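Local structure of ALDH21) (Physcomitrella patens subsp. patens, 5N5S) at residues 44-49 and 236-241; 113-118 and 132-137; 359-364 and 393-398. The protein probably oxidises D-glyceraldehyde 3-phosphate to 3-phosphoglycerate with NADP(+) and water, as a non-phosphorylating member of the aldehyde dehydrogenase family. All blocks are in the same frame, centred on the assembly; numbering follows the deposited sequence.

Interaction 1. Residues 44-49 and 236-241; sequences LASKPV and LGAFSI
Ser46, in the type I' turn from Leu44 to Lys47, lies against the ring of Phe239, with its CA over one ring face, 3.8 Å from the ring centroid in a CH-pi contact. The aromatic group gets there because CG of Phe239 sits between the backbone N and the carbonyl carbon (chi1 77°), which turns the ring in under the turn. Ser46 OG, close to CD1 of the same ring, accepts a hydrogen bond from Gly237 N at 3.0 Å. The backbone adds a second bond, Ser46 N to Phe239 O at 2.8 Å. Ser240 meets the turn one residue earlier, its OG accepting from Ala45 N at 2.9 Å in a fairly straight bond (161°). At the outer side the Lys47 chain runs across Leu236, CE lying 3.8 Å from CD1. Helix 75-94 packs on Ala45 and Ser240, and Ser46 O is hydrogen-bonded to His229 of helix 219-229. Serine hydroxyls thus supplement backbone bonding where the N-terminal hairpin meets strand 239-241 at the edge of the Rossmann-type sheet: Ser240 OG satisfies the turn amide of Ala45, and Ser46 OG the amide of Gly237.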
loop_
_atom_site.group_PDB
_atom_site.type_symbol
_atom_site.label_atom_id
_atom_site.label_comp_id
_atom_site.label_asym_id
_atom_site.label_seq_id
_atom_site.Cartn_x
_atom_site.Cartn_y
_atom_site.Cartn_z
ATOM N N LEU B 44 -26.249 15.472 24.814
ATOM C CA LEU B 44 -25.317 16.536 25.148
ATOM C C LEU B 44 -24.224 15.942 26.028
ATOM O O LEU B 44 -24.505 15.493 27.144
ATOM C CB LEU B 44 -26.058 17.699 25.844
ATOM C CG LEU B 44 -25.219 18.830 26.451
ATOM C CD1 LEU B 44 -24.438 19.578 25.380
ATOM C CD2 LEU B 44 -26.096 19.797 27.234
ATOM N N ALA B 45 -22.979 15.917 25.497
ATOM C CA ALA B 45 -21.783 15.365 26.137
ATOM C C ALA B 45 -22.000 13.908 26.596
ATOM O O ALA B 45 -21.834 13.577 27.777
ATOM C CB ALA B 45 -21.322 16.260 27.284
ATOM N N SER B 46 -22.437 13.061 25.635
ATOM C CA SER B 46 -22.707 11.622 25.750
ATOM C C SER B 46 -23.950 11.250 26.601
ATOM O O SER B 46 -24.319 10.072 26.629
ATOM C CB SER B 46 -21.474 10.860 26.245
ATOM O OG SER B 46 -20.361 11.039 25.385
ATOM N N LYS B 47 -24.607 12.228 27.257
ATOM C CA LYS B 47 -25.768 11.969 28.121
ATOM C C LYS B 47 -27.125 12.412 27.526
ATOM O O LYS B 47 -27.185 13.452 26.862
ATOM C CB LYS B 47 -25.558 12.588 29.514
ATOM C CG LYS B 47 -24.286 12.124 30.197
ATOM C CD LYS B 47 -24.295 12.475 31.666
ATOM C CE LYS B 47 -23.149 11.866 32.438
ATOM N NZ LYS B 47 -23.181 10.376 32.444
ATOM N N PRO B 48 -28.228 11.650 27.767
ATOM C CA PRO B 48 -29.539 12.084 27.254
ATOM C C PRO B 48 -30.112 13.237 28.084
ATOM O O PRO B 48 -30.031 13.217 29.314
ATOM C CB PRO B 48 -30.398 10.815 27.332
ATOM C CG PRO B 48 -29.781 9.984 28.379
ATOM C CD PRO B 48 -28.345 10.400 28.547
ATOM N N VAL B 49 -30.646 14.265 27.403
ATOM C CA VAL B 49 -31.216 15.472 28.012
ATOM C C VAL B 49 -32.560 15.865 27.389
ATOM O O VAL B 49 -32.802 15.626 26.205
ATOM C CB VAL B 49 -30.231 16.682 28.046
ATOM C CG1 VAL B 49 -29.131 16.488 29.079
ATOM C CG2 VAL B 49 -29.649 16.994 26.667
ATOM N N LEU B 236 -16.606 9.986 27.968
ATOM C CA LEU B 236 -17.652 10.982 28.188
ATOM C C LEU B 236 -17.328 12.285 27.444
ATOM O O LEU B 236 -16.210 12.799 27.548
ATOM C CB LEU B 236 -17.852 11.230 29.688
ATOM C CG LEU B 236 -19.111 11.982 30.080
ATOM C CD1 LEU B 236 -20.321 11.058 30.084
ATOM C CD2 LEU B 236 -18.939 12.634 31.441
ATOM N N GLY B 237 -18.308 12.779 26.690
ATOM C CA GLY B 237 -18.175 13.979 25.866
ATOM C C GLY B 237 -17.727 13.695 24.440
ATOM O O GLY B 237 -17.502 14.631 23.665
ATOM N N ALA B 238 -17.597 12.396 24.084
ATOM C CA ALA B 238 -17.182 11.921 22.762
ATOM C C ALA B 238 -18.183 12.288 21.683
ATOM O O ALA B 238 -17.798 12.448 20.524
ATOM C CB ALA B 238 -17.002 10.414 22.778
ATOM N N PHE B 239 -19.471 12.396 22.058
ATOM C CA PHE B 239 -20.544 12.710 21.129
ATOM C C PHE B 239 -21.629 13.578 21.732
ATOM O O PHE B 239 -21.892 13.527 22.930
ATOM C CB PHE B 239 -21.161 11.413 20.558
ATOM C CG PHE B 239 -22.094 10.652 21.473
ATOM C CD1 PHE B 239 -21.596 9.747 22.405
ATOM C CD2 PHE B 239 -23.470 10.811 21.377
ATOM C CE1 PHE B 239 -22.456 9.035 23.237
ATOM C CE2 PHE B 239 -24.331 10.119 22.230
ATOM C CZ PHE B 239 -23.818 9.239 23.157
ATOM N N SER B 240 -22.309 14.317 20.867
ATOM C CA SER B 240 -23.471 15.149 21.167
ATOM C C SER B 240 -24.291 15.160 19.869
ATOM O O SER B 240 -23.711 15.220 18.772
ATOM C CB SER B 240 -23.058 16.564 21.565
ATOM O OG SER B 240 -22.250 16.581 22.732
ATOM N N ILE B 241 -25.616 14.979 19.992
ATOM C CA ILE B 241 -26.545 14.962 18.864
ATOM C C ILE B 241 -27.582 16.023 19.133
ATOM O O ILE B 241 -28.417 15.872 20.038
ATOM C CB ILE B 241 -27.119 13.554 18.543
ATOM C CG1 ILE B 241 -25.964 12.573 18.255
ATOM C CG2 ILE B 241 -28.093 13.623 17.335
ATOM C CD1 ILE B 241 -26.205 11.175 18.580
#

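Interaction 2. Residues 113-118 and 132-137; sequences NRFEEI and DARGEV
Glu116 OE1 takes the NE-H of Arg134 at 2.8 Å, a salt bridge with an N-H...O angle of 158° between two successive helices. The carboxylate lies at the guanidinium edge, near its plane, yet the arginine approaches OE1 from above the carboxylate plane, and the two flat groups are turned 42° against each other. One nitrogen makes the bridge, for NH2 stays 3.7 Å from OE2. The arginine reaches its partner with a chain extended from CG to NE, whereas Glu116 bends at CB-CG to bring its carboxylate round. Each end has further company: Gln120 binds Glu116 OE2 and Glu355 pairs with Arg134 NH1. Phe115 packs beside the bridge. With CG anti to the backbone N (chi1 -166°), its ring swings toward helix 130-151, where CZ comes 3.3 Å from Arg134 O and CE2 lies 3.9 Å from Arg134 CG. The ring and the guanidinium are nearly coplanar. Farther round the ring, CD1 meets Val137 CG1 at 3.6 Å, obliquely. Val137 points toward the first helix and divides its methyls: CG1 goes to the ring, and CG2 to Ile118 CG2, 4.0 Å away. Thr138 and Ile141 also touch Phe115, and Ile223 of helix 219-229 backs Ile118. The contact thus grades from an ion pair at its partly exposed rim to a buried aliphatic seam, joining the start of helix 115-126 to helix 130-151, which carries the succinate-binding Arg139 shortly after Val137. The shared charges would probably keep Glu116 ionised, and Glu355 ties the same arginine to a distant part of the chain.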
loop_
_atom_site.group_PDB
_atom_site.type_symbol
_atom_site.label_atom_id
_atom_site.label_comp_id
_atom_site.label_asym_id
_atom_site.label_seq_id
_atom_site.Cartn_x
_atom_site.Cartn_y
_atom_site.Cartn_z
ATOM N N ASN B 113 -30.290 -5.909 16.723
ATOM C CA ASN B 113 -31.283 -6.187 17.760
ATOM C C ASN B 113 -32.520 -5.278 17.671
ATOM O O ASN B 113 -33.612 -5.712 18.033
ATOM C CB ASN B 113 -30.630 -6.091 19.140
ATOM C CG ASN B 113 -31.458 -6.659 20.265
ATOM O OD1 ASN B 113 -31.618 -7.877 20.399
ATOM N ND2 ASN B 113 -31.990 -5.788 21.111
ATOM N N ARG B 114 -32.354 -4.028 17.208
ATOM C CA ARG B 114 -33.451 -3.059 17.086
ATOM C C ARG B 114 -33.813 -2.792 15.609
ATOM O O ARG B 114 -34.438 -1.770 15.300
ATOM C CB ARG B 114 -33.088 -1.752 17.819
ATOM C CG ARG B 114 -32.953 -1.899 19.335
ATOM C CD ARG B 114 -32.432 -0.634 19.992
ATOM N NE ARG B 114 -33.417 0.452 19.981
ATOM C CZ ARG B 114 -33.217 1.662 20.499
ATOM N NH1 ARG B 114 -32.062 1.962 21.080
ATOM N NH2 ARG B 114 -34.174 2.580 20.444
ATOM N N PHE B 115 -33.447 -3.740 14.711
ATOM C CA PHE B 115 -33.636 -3.684 13.259
ATOM C C PHE B 115 -34.997 -3.130 12.804
ATOM O O PHE B 115 -35.023 -2.062 12.187
ATOM C CB PHE B 115 -33.366 -5.051 12.603
ATOM C CG PHE B 115 -33.226 -4.963 11.100
ATOM C CD1 PHE B 115 -31.991 -4.707 10.516
ATOM C CD2 PHE B 115 -34.334 -5.103 10.271
ATOM C CE1 PHE B 115 -31.863 -4.590 9.133
ATOM C CE2 PHE B 115 -34.207 -4.984 8.887
ATOM C CZ PHE B 115 -32.971 -4.732 8.325
ATOM N N GLU B 116 -36.107 -3.853 13.085
ATOM C CA GLU B 116 -37.457 -3.459 12.677
ATOM C C GLU B 116 -37.915 -2.134 13.274
ATOM O O GLU B 116 -38.513 -1.327 12.562
ATOM C CB GLU B 116 -38.485 -4.567 12.946
ATOM C CG GLU B 116 -38.977 -5.276 11.695
ATOM C CD GLU B 116 -39.463 -4.387 10.565
ATOM O OE1 GLU B 116 -38.657 -4.116 9.647
ATOM O OE2 GLU B 116 -40.635 -3.949 10.603
ATOM N N GLU B 117 -37.608 -1.903 14.568
ATOM C CA GLU B 117 -37.924 -0.673 15.294
ATOM C C GLU B 117 -37.321 0.550 14.556
ATOM O O GLU B 117 -38.038 1.522 14.310
ATOM C CB GLU B 117 -37.390 -0.770 16.732
ATOM C CG GLU B 117 -37.748 0.415 17.610
ATOM C CD GLU B 117 -36.799 0.682 18.763
ATOM O OE1 GLU B 117 -36.777 1.838 19.243
ATOM O OE2 GLU B 117 -36.082 -0.252 19.189
ATOM N N ILE B 118 -36.026 0.470 14.172
ATOM C CA ILE B 118 -35.317 1.526 13.445
ATOM C C ILE B 118 -35.926 1.725 12.046
ATOM O O ILE B 118 -36.187 2.868 11.662
ATOM C CB ILE B 118 -33.785 1.255 13.413
ATOM C CG1 ILE B 118 -33.200 1.224 14.846
ATOM C CG2 ILE B 118 -33.057 2.299 12.558
ATOM C CD1 ILE B 118 -31.871 0.469 15.009
ATOM N N ASP B 132 -37.187 -0.050 1.437
ATOM C CA ASP B 132 -36.078 0.895 1.282
ATOM C C ASP B 132 -35.482 1.298 2.625
ATOM O O ASP B 132 -34.298 1.621 2.694
ATOM C CB ASP B 132 -36.515 2.132 0.461
ATOM C CG ASP B 132 -37.047 1.835 -0.942
ATOM O OD1 ASP B 132 -36.826 0.704 -1.442
ATOM O OD2 ASP B 132 -37.647 2.752 -1.558
ATOM N N ALA B 133 -36.303 1.264 3.688
ATOM C CA ALA B 133 -35.901 1.581 5.055
ATOM C C ALA B 133 -35.110 0.426 5.625
ATOM O O ALA B 133 -34.030 0.650 6.164
ATOM C CB ALA B 133 -37.119 1.855 5.917
ATOM N N ARG B 134 -35.622 -0.822 5.461
ATOM C CA ARG B 134 -34.937 -2.041 5.908
ATOM C C ARG B 134 -33.568 -2.136 5.238
ATOM O O ARG B 134 -32.588 -2.479 5.898
ATOM C CB ARG B 134 -35.772 -3.291 5.604
ATOM C CG ARG B 134 -36.926 -3.494 6.572
ATOM C CD ARG B 134 -37.625 -4.811 6.309
ATOM N NE ARG B 134 -38.913 -4.885 6.997
ATOM C CZ ARG B 134 -40.085 -5.014 6.386
ATOM N NH1 ARG B 134 -40.145 -5.106 5.062
ATOM N NH2 ARG B 134 -41.205 -5.056 7.092
ATOM N N GLY B 135 -33.528 -1.767 3.953
ATOM C CA GLY B 135 -32.326 -1.714 3.135
ATOM C C GLY B 135 -31.305 -0.730 3.666
ATOM O O GLY B 135 -30.106 -1.005 3.592
ATOM N N GLU B 136 -31.773 0.413 4.228
ATOM C CA GLU B 136 -30.927 1.446 4.831
ATOM C C GLU B 136 -30.329 0.982 6.176
ATOM O O GLU B 136 -29.177 1.312 6.469
ATOM C CB GLU B 136 -31.680 2.773 4.993
ATOM C CG GLU B 136 -30.734 3.951 5.213
ATOM C CD GLU B 136 -31.327 5.278 5.643
ATOM O OE1 GLU B 136 -32.488 5.565 5.278
ATOM O OE2 GLU B 136 -30.609 6.054 6.312
ATOM N N VAL B 137 -31.101 0.219 6.979
ATOM C CA VAL B 137 -30.628 -0.316 8.263
ATOM C C VAL B 137 -29.518 -1.350 7.994
ATOM O O VAL B 137 -28.484 -1.312 8.662
ATOM C CB VAL B 137 -31.755 -0.867 9.180
ATOM C CG1 VAL B 137 -31.222 -1.149 10.579
ATOM C CG2 VAL B 137 -32.932 0.102 9.261
#

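Interaction 3. Residues 359-364 and 393-398; sequences LGPMIS and GAFIEP
Running in roughly opposing directions, with end-to-end lines 144° apart, the loop 359-364 and the start of strand 395-402 come closest at Pro361 and Phe395, whose CA atoms are 4.6 Å apart. A backbone bond fastens them: Met362 N donates to Ala394 O at 3.1 Å, nearly straight, although the donor stands above the carbonyl plane. Beside it Pro361 lies flat on the Phe395 ring. Its CB is over the ring centre, 3.7 Å from the centroid and 9° off the normal, a well-formed CH-pi contact, and CG and CD extend the proline over the CE1-CZ side. The two side chains run side by side and point the same way. The first torsion of the phenylalanine (chi1 -73°) sets CG anti to its carbonyl carbon and so brings the ring alongside the proline. Pro361 CB also touches the methyl of Ala394 at 3.9 Å, so one carbon rests on two neighbours. Met362 CG and SD both meet Ile396 CG2, each at 3.7 Å, the chain bending at chi2 to set SD there. At the far end Leu359 places CD2 3.8 Å from Pro398 CG. Apart from the one amide bond, the contact is apolar. Helix 365-380, which Ser364 N-caps by holding Ala367 N, packs against the contact: Met362 and Ile396 both touch Ile371. Gln318 binds the amide of Ile363, whose side chain touches the NADP(+)-binding Trp188, so the loop links the start of strand 395-402 to the surroundings of the cofactor.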
loop_
_atom_site.group_PDB
_atom_site.type_symbol
_atom_site.label_atom_id
_atom_site.label_comp_id
_atom_site.label_asym_id
_atom_site.label_seq_id
_atom_site.Cartn_x
_atom_site.Cartn_y
_atom_site.Cartn_z
ATOM N N LEU B 359 -42.962 3.339 -4.136
ATOM C CA LEU B 359 -42.699 4.741 -3.846
ATOM C C LEU B 359 -43.762 5.351 -2.957
ATOM O O LEU B 359 -44.952 5.184 -3.203
ATOM C CB LEU B 359 -42.465 5.573 -5.126
ATOM C CG LEU B 359 -43.639 5.823 -6.069
ATOM C CD1 LEU B 359 -43.548 7.202 -6.680
ATOM C CD2 LEU B 359 -43.741 4.743 -7.143
ATOM N N GLY B 360 -43.314 6.020 -1.906
ATOM C CA GLY B 360 -44.201 6.691 -0.971
ATOM C C GLY B 360 -44.353 8.154 -1.328
ATOM O O GLY B 360 -44.090 8.543 -2.471
ATOM N N PRO B 361 -44.777 9.006 -0.377
ATOM C CA PRO B 361 -44.896 10.437 -0.702
ATOM C C PRO B 361 -43.546 11.166 -0.619
ATOM O O PRO B 361 -42.559 10.614 -0.113
ATOM C CB PRO B 361 -45.895 10.949 0.342
ATOM C CG PRO B 361 -45.745 10.030 1.507
ATOM C CD PRO B 361 -45.138 8.733 1.031
ATOM N N MET B 362 -43.500 12.415 -1.098
ATOM C CA MET B 362 -42.296 13.242 -0.995
ATOM C C MET B 362 -42.175 13.705 0.476
ATOM O O MET B 362 -43.097 13.470 1.259
ATOM C CB MET B 362 -42.394 14.450 -1.944
ATOM C CG MET B 362 -42.651 14.073 -3.388
ATOM S SD MET B 362 -41.254 13.273 -4.219
ATOM C CE MET B 362 -40.329 14.711 -4.724
ATOM N N ILE B 363 -41.060 14.354 0.848
ATOM C CA ILE B 363 -40.829 14.852 2.213
ATOM C C ILE B 363 -41.920 15.869 2.655
ATOM O O ILE B 363 -42.331 15.853 3.818
ATOM C CB ILE B 363 -39.367 15.386 2.400
ATOM C CG1 ILE B 363 -39.022 15.703 3.880
ATOM C CG2 ILE B 363 -39.038 16.575 1.488
ATOM C CD1 ILE B 363 -39.049 14.514 4.851
ATOM N N SER B 364 -42.420 16.697 1.711
ATOM C CA SER B 364 -43.468 17.694 1.944
ATOM C C SER B 364 -44.314 17.912 0.692
ATOM O O SER B 364 -43.896 17.538 -0.414
ATOM C CB SER B 364 -42.856 19.019 2.382
ATOM O OG SER B 364 -42.033 19.570 1.366
ATOM N N GLY B 393 -51.511 15.822 -3.521
ATOM C CA GLY B 393 -50.967 16.257 -2.240
ATOM C C GLY B 393 -49.458 16.140 -2.209
ATOM O O GLY B 393 -48.774 16.773 -3.014
ATOM N N ALA B 394 -48.934 15.300 -1.304
ATOM C CA ALA B 394 -47.496 15.061 -1.179
ATOM C C ALA B 394 -47.020 14.029 -2.216
ATOM O O ALA B 394 -45.819 13.892 -2.447
ATOM C CB ALA B 394 -47.164 14.586 0.230
ATOM N N PHE B 395 -47.971 13.312 -2.836
ATOM C CA PHE B 395 -47.713 12.278 -3.833
ATOM C C PHE B 395 -47.615 12.851 -5.229
ATOM O O PHE B 395 -48.468 13.633 -5.653
ATOM C CB PHE B 395 -48.803 11.194 -3.797
ATOM C CG PHE B 395 -48.751 10.266 -2.610
ATOM C CD1 PHE B 395 -47.944 9.137 -2.626
ATOM C CD2 PHE B 395 -49.528 10.506 -1.484
ATOM C CE1 PHE B 395 -47.900 8.273 -1.531
ATOM C CE2 PHE B 395 -49.487 9.639 -0.389
ATOM C CZ PHE B 395 -48.673 8.528 -0.421
ATOM N N ILE B 396 -46.566 12.439 -5.944
ATOM C CA ILE B 396 -46.302 12.830 -7.324
ATOM C C ILE B 396 -46.002 11.571 -8.152
ATOM O O ILE B 396 -45.118 10.781 -7.803
ATOM C CB ILE B 396 -45.240 13.964 -7.427
ATOM C CG1 ILE B 396 -45.053 14.455 -8.864
ATOM C CG2 ILE B 396 -43.922 13.613 -6.785
ATOM C CD1 ILE B 396 -45.613 15.816 -9.063
ATOM N N GLU B 397 -46.805 11.365 -9.209
ATOM C CA GLU B 397 -46.727 10.211 -10.106
ATOM C C GLU B 397 -45.338 10.018 -10.732
ATOM O O GLU B 397 -44.719 11.016 -11.122
ATOM C CB GLU B 397 -47.764 10.339 -11.232
ATOM C CG GLU B 397 -49.205 10.135 -10.803
ATOM C CD GLU B 397 -50.219 10.055 -11.929
ATOM O OE1 GLU B 397 -51.188 9.275 -11.790
ATOM O OE2 GLU B 397 -50.049 10.763 -12.948
ATOM N N PRO B 398 -44.853 8.754 -10.890
ATOM C CA PRO B 398 -43.568 8.541 -11.578
ATOM C C PRO B 398 -43.676 9.067 -13.014
ATOM O O PRO B 398 -44.587 8.697 -13.755
ATOM C CB PRO B 398 -43.368 7.021 -11.508
ATOM C CG PRO B 398 -44.291 6.550 -10.444
ATOM C CD PRO B 398 -45.462 7.467 -10.503
#

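Overall arrangement
The three contacts are separate, all partly buried, and use different chemistry. Interaction 1 lies farthest out, its centre about 23 Å from the chain centre, and joins a turn to a sheet edge mainly through backbone amides and serine hydroxyls. Interaction 2, between two helices, has its centre about 17 Å from that of the chain and pairs a salt bridge with apolar packing. Interaction 3 binds a loop to a strand almost wholly by apolar and CH-pi contacts. Helix 219-229 packs on both interactions 1 and 2, whose nearest atoms are about 11 Å apart. The nearest atoms of interactions 2 and 3 are about 6 Å apart, with Tyr314, which binds succinate, near both.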